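Uncharacterized protein (Sphaerobacter thermophilus, PDB 5TGN) is of unknown function but has a SnoaL-like domain of the NTF2 clan, a fold whose cone-shaped sheet often encloses a ligand pocket. Local coordinates at residues Pro57-Ala65 / Leu76-Arg84; Ala86-Phe94 / Arg103-Asp111. One frame throughout, in Å; residues are numbered along the deposited sequence.

Contact 1 of 2, residues Pro57-Ala65 / Leu76-Arg84; sequences PPATTAQIA and LHGVVQTPR
Thr-60 and Gln-81, Ala-62 and Val-79, and Ala-65 and His-77 are the hydrogen-bonded pairs of this antiparallel ladder, each closed by two backbone bonds. The straightest runs from Val-79 N to Ala-62 O (2.9 Å, N-H...O angle 177°). The strand axes of 60-65 and 76-81 approach to 4.6 Å at 166°. Between the last two pairs the register slips by one residue, a beta bulge: Gln-63 and Ile-64 together stand opposite the single Gly-78, Gln-63 having a left-handed backbone conformation. CA-H...O contacts supplement the ladder, among them Ile-64 CA to His-77 O at 3.3 Å.

These strands form the beta hairpin 60-69/73-81 at one margin of the curved sheet of an NTF2-like fold. Strand 60-69 is outermost within the chain. Helix 6-18 packs on the face that carries Thr-61, and its Asn-18 OD1 accepts the outward-pointing backbone N-H of Thr-61.

Apolar side chains meet at two places, near Ala-59 and at the bulge. Ala-59 CB touches two methyls, Val-80 CG1 at 3.7 Å and Thr-82 CG2 at 3.6 Å. Val-80 places CG1 anti to its own N (chi1 176°), which sends that methyl toward Ala-59 and the other, CG2, toward Thr-61 OG1. At the bulge Ile-64 CG2 meets Leu-76 CD2 at 4.1 Å, the two side chains crossing at a slant, while Ile-64 CD1 reaches over the backbone of Gly-78.

On the Val-79 side, the extended chain of Gln-63 lays its amide beside the CG2 methyl, OE1 to Val-79 CG2 being 3.7 Å. Where the ladder ends, Pro-58 O is approached by Pro-83 CD at 3.4 Å; Pro-83 also packs on Phe-85 of the second subunit.

Contact 2 of 2, residues Ala86-Phe94 / Arg103-Asp111; sequences APAQIEWIF and RLTINHLRD
Glu-91 and Asn-107 are joined twice by backbone and once by side-chain bonds. Asn-107 ND2 donates to the anti lone pair of Glu-91 OE1 (2.9 Å), which lies 14° out of the Asn-107 amide plane, although carboxylate and amide planes stand 65° apart. The same OE1 takes a salt bridge from Arg-103 of the fourth subunit, and His-77 binds OE2, gripping the buried carboxylate at both oxygens. Backbone bonds also pair Ile-93 with Thr-105, and Leu-109 N reaches Gln-89 O.

Beyond the last backbone bond a water accepts from Gln-89 N and donates to Leu-109 O and Asp-111 OD1, which also salt-bridges Arg-41 of the second subunit. Toward the opposite end another donates to Ile-93 O and accepts from Thr-105 OG1.

On the other face, CH-pi contacts put Ile-90 CD1 3.6 Å from the His-108 ring centroid and Leu-104 CD1 3.8 Å from that of Phe-94. With CG anti to the backbone N (chi1 161°), Leu-104 also brings CD1 to the Trp-92 ring edge. Ile-90 CG2 meets Ile-106 CG2 at 3.6 Å.

A glycerol, probably from the crystallisation liquor, lies very close to His-108, weak evidence for the pocket that curved NTF2-like sheets commonly enclose.

How the contacts relate
Contacts 1 and 2 are successive antiparallel hairpins of one sheet, joined where strand 73-81 runs beside strand 88-97. Backbone pairing of Leu-76 with Trp-92 continues the ladder across this seam, and Thr-61 CG2 packs on Trp-92 CH2 at 3.3 Å. Contact 1 includes the outermost strand of the chain, with fewer buried residues and mostly aliphatic side-chain contacts around a bulge. Contact 2 lies nearer the centre, in unbroken register, with half of its touching residues buried: aromatic packing occupies one face, a charged and amide cluster the other. Both reach the second subunit, but the salt bridges to the fourth belong to contact 2.

Contact 1 of 2, residues Pro57-Ala65 / Leu76-Arg84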
loop_
_atom_site.group_PDB
_atom_site.type_symbol
_atom_site.label_atom_id
_atom_site.label_comp_id
_atom_site.label_asym_id
_atom_site.label_seq_id
_atom_site.Cartn_x
_atom_site.Cartn_y
_atom_site.Cartn_z
ATOM N N PRO A 57 10.495 -3.882 5.263
ATOM C CA PRO A 57 11.853 -4.258 4.841
ATOM C C PRO A 57 12.882 -3.505 5.658
ATOM O O PRO A 57 12.561 -2.448 6.218
ATOM C CB PRO A 57 11.894 -3.820 3.371
ATOM C CG PRO A 57 10.929 -2.677 3.304
ATOM C CD PRO A 57 9.812 -3.051 4.243
ATOM N N PRO A 58 14.120 -4.024 5.775
ATOM C CA PRO A 58 15.223 -3.180 6.257
ATOM C C PRO A 58 15.194 -1.824 5.574
ATOM O O PRO A 58 15.172 -1.731 4.340
ATOM C CB PRO A 58 16.472 -3.985 5.878
ATOM C CG PRO A 58 15.998 -5.395 5.911
ATOM C CD PRO A 58 14.575 -5.384 5.437
ATOM N N ALA A 59 15.134 -0.770 6.379
ATOM C CA ALA A 59 14.987 0.584 5.870
ATOM C C ALA A 59 15.481 1.536 6.941
ATOM O O ALA A 59 15.505 1.196 8.122
ATOM C CB ALA A 59 13.525 0.880 5.502
ATOM N N THR A 60 15.898 2.729 6.527
ATOM C CA THR A 60 16.176 3.788 7.483
ATOM C C THR A 60 15.306 4.991 7.161
ATOM O O THR A 60 15.098 5.328 5.990
ATOM C CB THR A 60 17.660 4.208 7.490
ATOM O OG1 THR A 60 17.991 4.808 6.232
ATOM C CG2 THR A 60 18.553 3.015 7.730
ATOM N N THR A 61 14.800 5.629 8.207
ATOM C CA THR A 61 13.896 6.763 8.111
ATOM C C THR A 61 14.627 7.993 8.618
ATOM O O THR A 61 14.919 8.082 9.813
ATOM C CB THR A 61 12.642 6.518 8.944
ATOM O OG1 THR A 61 11.993 5.320 8.508
ATOM C CG2 THR A 61 11.714 7.700 8.835
ATOM N N ALA A 62 14.900 8.947 7.728
ATOM C CA ALA A 62 15.719 10.107 8.061
ATOM C C ALA A 62 15.142 11.353 7.376
ATOM O O ALA A 62 14.016 11.340 6.855
ATOM C CB ALA A 62 17.183 9.853 7.673
ATOM N N GLN A 63 15.925 12.437 7.406
ATOM C CA GLN A 63 15.523 13.763 6.917
ATOM C C GLN A 63 14.122 14.133 7.398
ATOM O O GLN A 63 13.257 14.551 6.622
ATOM C CB GLN A 63 15.597 13.839 5.396
ATOM C CG GLN A 63 16.976 13.571 4.795
ATOM C CD GLN A 63 16.909 13.481 3.285
ATOM O OE1 GLN A 63 17.178 12.429 2.706
ATOM N NE2 GLN A 63 16.518 14.577 2.641
ATOM N N ILE A 64 13.896 13.958 8.699
ATOM C CA ILE A 64 12.592 14.253 9.275
ATOM C C ILE A 64 12.399 15.758 9.369
ATOM O O ILE A 64 13.238 16.478 9.917
ATOM C CB ILE A 64 12.453 13.593 10.645
ATOM C CG1 ILE A 64 12.515 12.068 10.485
ATOM C CG2 ILE A 64 11.133 14.022 11.282
ATOM C CD1 ILE A 64 11.239 11.476 9.885
ATOM N N ALA A 65 11.308 16.246 8.803
ATOM C CA ALA A 65 10.876 17.613 9.025
ATOM C C ALA A 65 9.604 17.556 9.854
ATOM O O ALA A 65 8.662 16.832 9.512
ATOM C CB ALA A 65 10.648 18.361 7.710
ATOM N N LEU A 76 4.913 14.580 10.734
ATOM C CA LEU A 76 6.300 14.500 10.278
ATOM C C LEU A 76 6.331 14.146 8.797
ATOM O O LEU A 76 5.524 13.338 8.333
ATOM C CB LEU A 76 7.104 13.441 11.037
ATOM C CG LEU A 76 7.056 13.448 12.564
ATOM C CD1 LEU A 76 7.856 12.257 13.083
ATOM C CD2 LEU A 76 7.578 14.793 13.120
ATOM N N HIS A 77 7.256 14.755 8.060
ATOM C CA HIS A 77 7.604 14.325 6.714
ATOM C C HIS A 77 9.012 13.757 6.753
ATOM O O HIS A 77 9.862 14.241 7.509
ATOM C CB HIS A 77 7.514 15.473 5.713
ATOM C CG HIS A 77 6.107 15.882 5.397
ATOM N ND1 HIS A 77 5.794 16.756 4.381
ATOM C CD2 HIS A 77 4.925 15.517 5.958
ATOM C CE1 HIS A 77 4.481 16.920 4.333
ATOM N NE2 HIS A 77 3.931 16.178 5.281
ATOM N N GLY A 78 9.253 12.709 5.973
ATOM C CA GLY A 78 10.566 12.094 6.031
ATOM C C GLY A 78 10.862 11.320 4.766
ATOM O O GLY A 78 10.023 11.200 3.870
ATOM N N VAL A 79 12.091 10.814 4.693
ATOM C CA VAL A 79 12.556 10.022 3.564
ATOM C C VAL A 79 12.885 8.642 4.111
ATOM O O VAL A 79 13.627 8.524 5.091
ATOM C CB VAL A 79 13.781 10.675 2.877
ATOM C CG1 VAL A 79 14.264 9.836 1.688
ATOM C CG2 VAL A 79 13.459 12.084 2.435
ATOM N N VAL A 80 12.332 7.606 3.501
ATOM C CA VAL A 80 12.652 6.224 3.864
ATOM C C VAL A 80 13.557 5.639 2.780
ATOM O O VAL A 80 13.174 5.599 1.606
ATOM C CB VAL A 80 11.384 5.375 4.039
ATOM C CG1 VAL A 80 11.763 3.898 4.324
ATOM C CG2 VAL A 80 10.520 5.937 5.182
ATOM N N GLN A 81 14.771 5.236 3.154
ATOM C CA GLN A 81 15.691 4.604 2.227
ATOM C C GLN A 81 15.855 3.122 2.543
ATOM O O GLN A 81 15.812 2.708 3.707
ATOM C CB GLN A 81 17.049 5.310 2.257
ATOM C CG GLN A 81 16.923 6.730 1.708
ATOM C CD GLN A 81 18.216 7.489 1.748
ATOM O OE1 GLN A 81 18.538 8.115 2.756
ATOM N NE2 GLN A 81 18.976 7.437 0.653
ATOM N N THR A 82 16.078 2.336 1.499
ATOM C CA THR A 82 16.258 0.892 1.572
ATOM C C THR A 82 17.454 0.473 0.738
ATOM O O THR A 82 18.009 1.275 -0.028
ATOM C CB THR A 82 15.011 0.150 1.068
ATOM O OG1 THR A 82 14.740 0.568 -0.273
ATOM C CG2 THR A 82 13.774 0.386 1.982
ATOM N N PRO A 83 17.900 -0.786 0.884
ATOM C CA PRO A 83 19.056 -1.251 0.103
ATOM C C PRO A 83 18.870 -1.197 -1.397
ATOM O O PRO A 83 19.862 -1.011 -2.116
ATOM C CB PRO A 83 19.238 -2.699 0.585
ATOM C CG PRO A 83 18.828 -2.652 2.012
ATOM C CD PRO A 83 17.643 -1.674 2.042
ATOM N N ARG A 84 17.651 -1.382 -1.904
ATOM C CA ARG A 84 17.496 -1.528 -3.345
ATOM C C ARG A 84 16.416 -0.617 -3.925
ATOM O O ARG A 84 16.465 -0.288 -5.110
ATOM C CB ARG A 84 17.188 -2.991 -3.690
ATOM C CG ARG A 84 17.111 -3.316 -5.189
ATOM C CD ARG A 84 18.448 -3.119 -5.885
ATOM N NE ARG A 84 18.262 -2.518 -7.205
ATOM C CZ ARG A 84 18.719 -1.309 -7.544
ATOM N NH1 ARG A 84 18.501 -0.809 -8.768
ATOM N NH2 ARG A 84 19.426 -0.603 -6.671
#

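Contact 2 of 2, residues Ala86-Phe94 / Arg103-Asp111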
loop_
_atom_site.group_PDB
_atom_site.type_symbol
_atom_site.label_atom_id
_atom_site.label_comp_id
_atom_site.label_asym_id
_atom_site.label_seq_id
_atom_site.Cartn_x
_atom_site.Cartn_y
_atom_site.Cartn_z
ATOM N N ALA A 86 13.825 2.785 -4.473
ATOM C CA ALA A 86 14.011 4.221 -4.539
ATOM C C ALA A 86 13.601 4.861 -3.211
ATOM O O ALA A 86 12.723 4.346 -2.519
ATOM C CB ALA A 86 13.186 4.825 -5.681
ATOM N N PRO A 87 14.241 5.967 -2.826
ATOM C CA PRO A 87 13.810 6.685 -1.618
ATOM C C PRO A 87 12.328 7.016 -1.700
ATOM O O PRO A 87 11.796 7.323 -2.776
ATOM C CB PRO A 87 14.671 7.952 -1.636
ATOM C CG PRO A 87 15.875 7.585 -2.420
ATOM C CD PRO A 87 15.438 6.572 -3.442
ATOM N N ALA A 88 11.642 6.911 -0.572
ATOM C CA ALA A 88 10.222 7.210 -0.521
ATOM C C ALA A 88 9.992 8.399 0.401
ATOM O O ALA A 88 10.543 8.440 1.505
ATOM C CB ALA A 88 9.422 6.009 -0.021
ATOM N N GLN A 89 9.183 9.350 -0.057
ATOM C CA GLN A 89 8.740 10.496 0.731
ATOM C C GLN A 89 7.502 10.089 1.512
ATOM O O GLN A 89 6.497 9.689 0.909
ATOM C CB GLN A 89 8.405 11.685 -0.173
ATOM C CG GLN A 89 9.479 11.936 -1.207
ATOM C CD GLN A 89 10.702 12.549 -0.583
ATOM O OE1 GLN A 89 10.587 13.321 0.368
ATOM N NE2 GLN A 89 11.884 12.204 -1.096
ATOM N N ILE A 90 7.554 10.214 2.837
ATOM C CA ILE A 90 6.492 9.687 3.688
ATOM C C ILE A 90 6.013 10.779 4.636
ATOM O O ILE A 90 6.810 11.592 5.116
ATOM C CB ILE A 90 6.953 8.441 4.484
ATOM C CG1 ILE A 90 7.421 7.317 3.547
ATOM C CG2 ILE A 90 5.818 7.885 5.333
ATOM C CD1 ILE A 90 6.349 6.787 2.595
ATOM N N GLU A 91 4.712 10.800 4.892
ATOM C CA GLU A 91 4.116 11.687 5.878
ATOM C C GLU A 91 3.506 10.824 6.975
ATOM O O GLU A 91 2.758 9.887 6.678
ATOM C CB GLU A 91 3.058 12.586 5.221
ATOM C CG GLU A 91 2.122 13.345 6.181
ATOM C CD GLU A 91 1.065 14.138 5.427
ATOM O OE1 GLU A 91 0.048 13.547 4.987
ATOM O OE2 GLU A 91 1.280 15.336 5.210
ATOM N N TRP A 92 3.850 11.118 8.234
ATOM C CA TRP A 92 3.296 10.437 9.408
ATOM C C TRP A 92 2.419 11.432 10.160
ATOM O O TRP A 92 2.900 12.489 10.579
ATOM C CB TRP A 92 4.409 9.926 10.333
ATOM C CG TRP A 92 5.259 8.805 9.781
ATOM C CD1 TRP A 92 5.065 7.449 9.949
ATOM C CD2 TRP A 92 6.470 8.942 9.020
ATOM N NE1 TRP A 92 6.068 6.745 9.315
ATOM C CE2 TRP A 92 6.939 7.639 8.736
ATOM C CE3 TRP A 92 7.200 10.043 8.552
ATOM C CZ2 TRP A 92 8.116 7.407 8.000
ATOM C CZ3 TRP A 92 8.359 9.813 7.821
ATOM C CH2 TRP A 92 8.800 8.499 7.545
ATOM N N ILE A 93 1.144 11.111 10.339
ATOM C CA ILE A 93 0.226 11.995 11.072
ATOM C C ILE A 93 -0.130 11.290 12.369
ATOM O O ILE A 93 -0.790 10.252 12.331
ATOM C CB ILE A 93 -1.044 12.317 10.270
ATOM C CG1 ILE A 93 -0.682 12.919 8.898
ATOM C CG2 ILE A 93 -1.990 13.259 11.083
ATOM C CD1 ILE A 93 -1.911 13.080 7.963
ATOM N N PHE A 94 0.290 11.847 13.514
ATOM C CA PHE A 94 0.054 11.252 14.831
ATOM C C PHE A 94 -1.067 12.014 15.535
ATOM O O PHE A 94 -0.958 13.234 15.723
ATOM C CB PHE A 94 1.301 11.326 15.717
ATOM C CG PHE A 94 2.482 10.584 15.210
ATOM C CD1 PHE A 94 2.774 9.304 15.691
ATOM C CD2 PHE A 94 3.353 11.173 14.300
ATOM C CE1 PHE A 94 3.911 8.609 15.239
ATOM C CE2 PHE A 94 4.474 10.476 13.820
ATOM C CZ PHE A 94 4.755 9.209 14.278
ATOM N N ARG A 103 -3.874 7.333 17.070
ATOM C CA ARG A 103 -3.887 6.900 15.691
ATOM C C ARG A 103 -2.660 7.446 14.985
ATOM O O ARG A 103 -2.276 8.605 15.184
ATOM C CB ARG A 103 -5.162 7.349 14.964
ATOM C CG ARG A 103 -5.116 7.113 13.426
ATOM C CD ARG A 103 -6.288 7.869 12.777
ATOM N NE ARG A 103 -7.567 7.182 12.942
ATOM C CZ ARG A 103 -8.747 7.701 12.608
ATOM N NH1 ARG A 103 -8.813 8.941 12.134
ATOM N NH2 ARG A 103 -9.858 6.980 12.720
ATOM N N LEU A 104 -2.036 6.593 14.175
ATOM C CA LEU A 104 -0.988 7.033 13.265
ATOM C C LEU A 104 -1.461 6.740 11.847
ATOM O O LEU A 104 -1.823 5.601 11.533
ATOM C CB LEU A 104 0.348 6.338 13.571
ATOM C CG LEU A 104 1.370 6.373 12.423
ATOM C CD1 LEU A 104 1.824 7.781 12.141
ATOM C CD2 LEU A 104 2.543 5.430 12.730
ATOM N N THR A 105 -1.517 7.775 11.007
ATOM C CA THR A 105 -1.870 7.616 9.592
ATOM C C THR A 105 -0.598 7.795 8.767
ATOM O O THR A 105 0.145 8.758 8.980
ATOM C CB THR A 105 -2.927 8.649 9.167
ATOM O OG1 THR A 105 -4.143 8.460 9.914
ATOM C CG2 THR A 105 -3.245 8.542 7.667
ATOM N N ILE A 106 -0.338 6.886 7.836
ATOM C CA ILE A 106 0.913 6.913 7.077
ATOM C C ILE A 106 0.578 7.139 5.604
ATOM O O ILE A 106 0.053 6.242 4.937
ATOM C CB ILE A 106 1.731 5.626 7.269
ATOM C CG1 ILE A 106 1.876 5.341 8.765
ATOM C CG2 ILE A 106 3.140 5.771 6.614
ATOM C CD1 ILE A 106 2.660 4.040 9.059
ATOM N N ASN A 107 0.886 8.328 5.097
ATOM C CA ASN A 107 0.596 8.696 3.709
ATOM C C ASN A 107 1.889 8.720 2.912
ATOM O O ASN A 107 2.841 9.406 3.298
ATOM C CB ASN A 107 -0.042 10.078 3.620
ATOM C CG ASN A 107 -1.435 10.138 4.231
ATOM O OD1 ASN A 107 -2.279 9.289 3.971
ATOM N ND2 ASN A 107 -1.693 11.181 4.997
ATOM N N HIS A 108 1.915 8.003 1.797
ATOM C CA HIS A 108 3.002 8.181 0.841
ATOM C C HIS A 108 2.814 9.486 0.083
ATOM O O HIS A 108 1.735 9.759 -0.447
ATOM C CB HIS A 108 3.064 7.015 -0.142
ATOM C CG HIS A 108 3.494 5.726 0.488
ATOM N ND1 HIS A 108 4.606 5.024 0.072
ATOM C CD2 HIS A 108 2.980 5.031 1.525
ATOM C CE1 HIS A 108 4.739 3.936 0.808
ATOM N NE2 HIS A 108 3.764 3.916 1.696
ATOM N N LEU A 109 3.873 10.286 0.020
ATOM C CA LEU A 109 3.875 11.534 -0.722
ATOM C C LEU A 109 4.448 11.299 -2.115
ATOM O O LEU A 109 5.053 10.261 -2.395
ATOM C CB LEU A 109 4.692 12.592 0.027
ATOM C CG LEU A 109 4.270 12.863 1.480
ATOM C CD1 LEU A 109 5.247 13.878 2.094
ATOM C CD2 LEU A 109 2.878 13.423 1.490
ATOM N N ARG A 110 4.250 12.278 -2.995
ATOM C CA ARG A 110 4.834 12.228 -4.330
ATOM C C ARG A 110 6.350 12.113 -4.239
ATOM O O ARG A 110 6.982 12.742 -3.380
ATOM C CB ARG A 110 4.493 13.482 -5.119
ATOM C CG ARG A 110 3.034 13.841 -5.247
ATOM C CD ARG A 110 2.966 15.183 -5.977
ATOM N NE ARG A 110 1.617 15.614 -6.312
ATOM C CZ ARG A 110 1.148 15.706 -7.555
ATOM N NH1 ARG A 110 -0.096 16.116 -7.764
ATOM N NH2 ARG A 110 1.920 15.387 -8.587
ATOM N N ASP A 111 6.930 11.321 -5.148
ATOM C CA ASP A 111 8.372 11.048 -5.168
ATOM C C ASP A 111 9.175 12.335 -5.335
ATOM O O ASP A 111 8.721 13.243 -6.037
ATOM C CB ASP A 111 8.747 10.082 -6.304
ATOM C CG ASP A 111 8.431 8.629 -5.981
ATOM O OD1 ASP A 111 8.168 8.321 -4.791
ATOM O OD2 ASP A 111 8.455 7.800 -6.930
ATOM O OXT ASP A 111 10.281 12.469 -4.794
HETATM O O HOH W 1 11.643 10.545 -3.553
HETATM O O HOH W 2 7.627 8.845 -2.421
HETATM O O HOH W 3 -3.579 10.005 12.168
#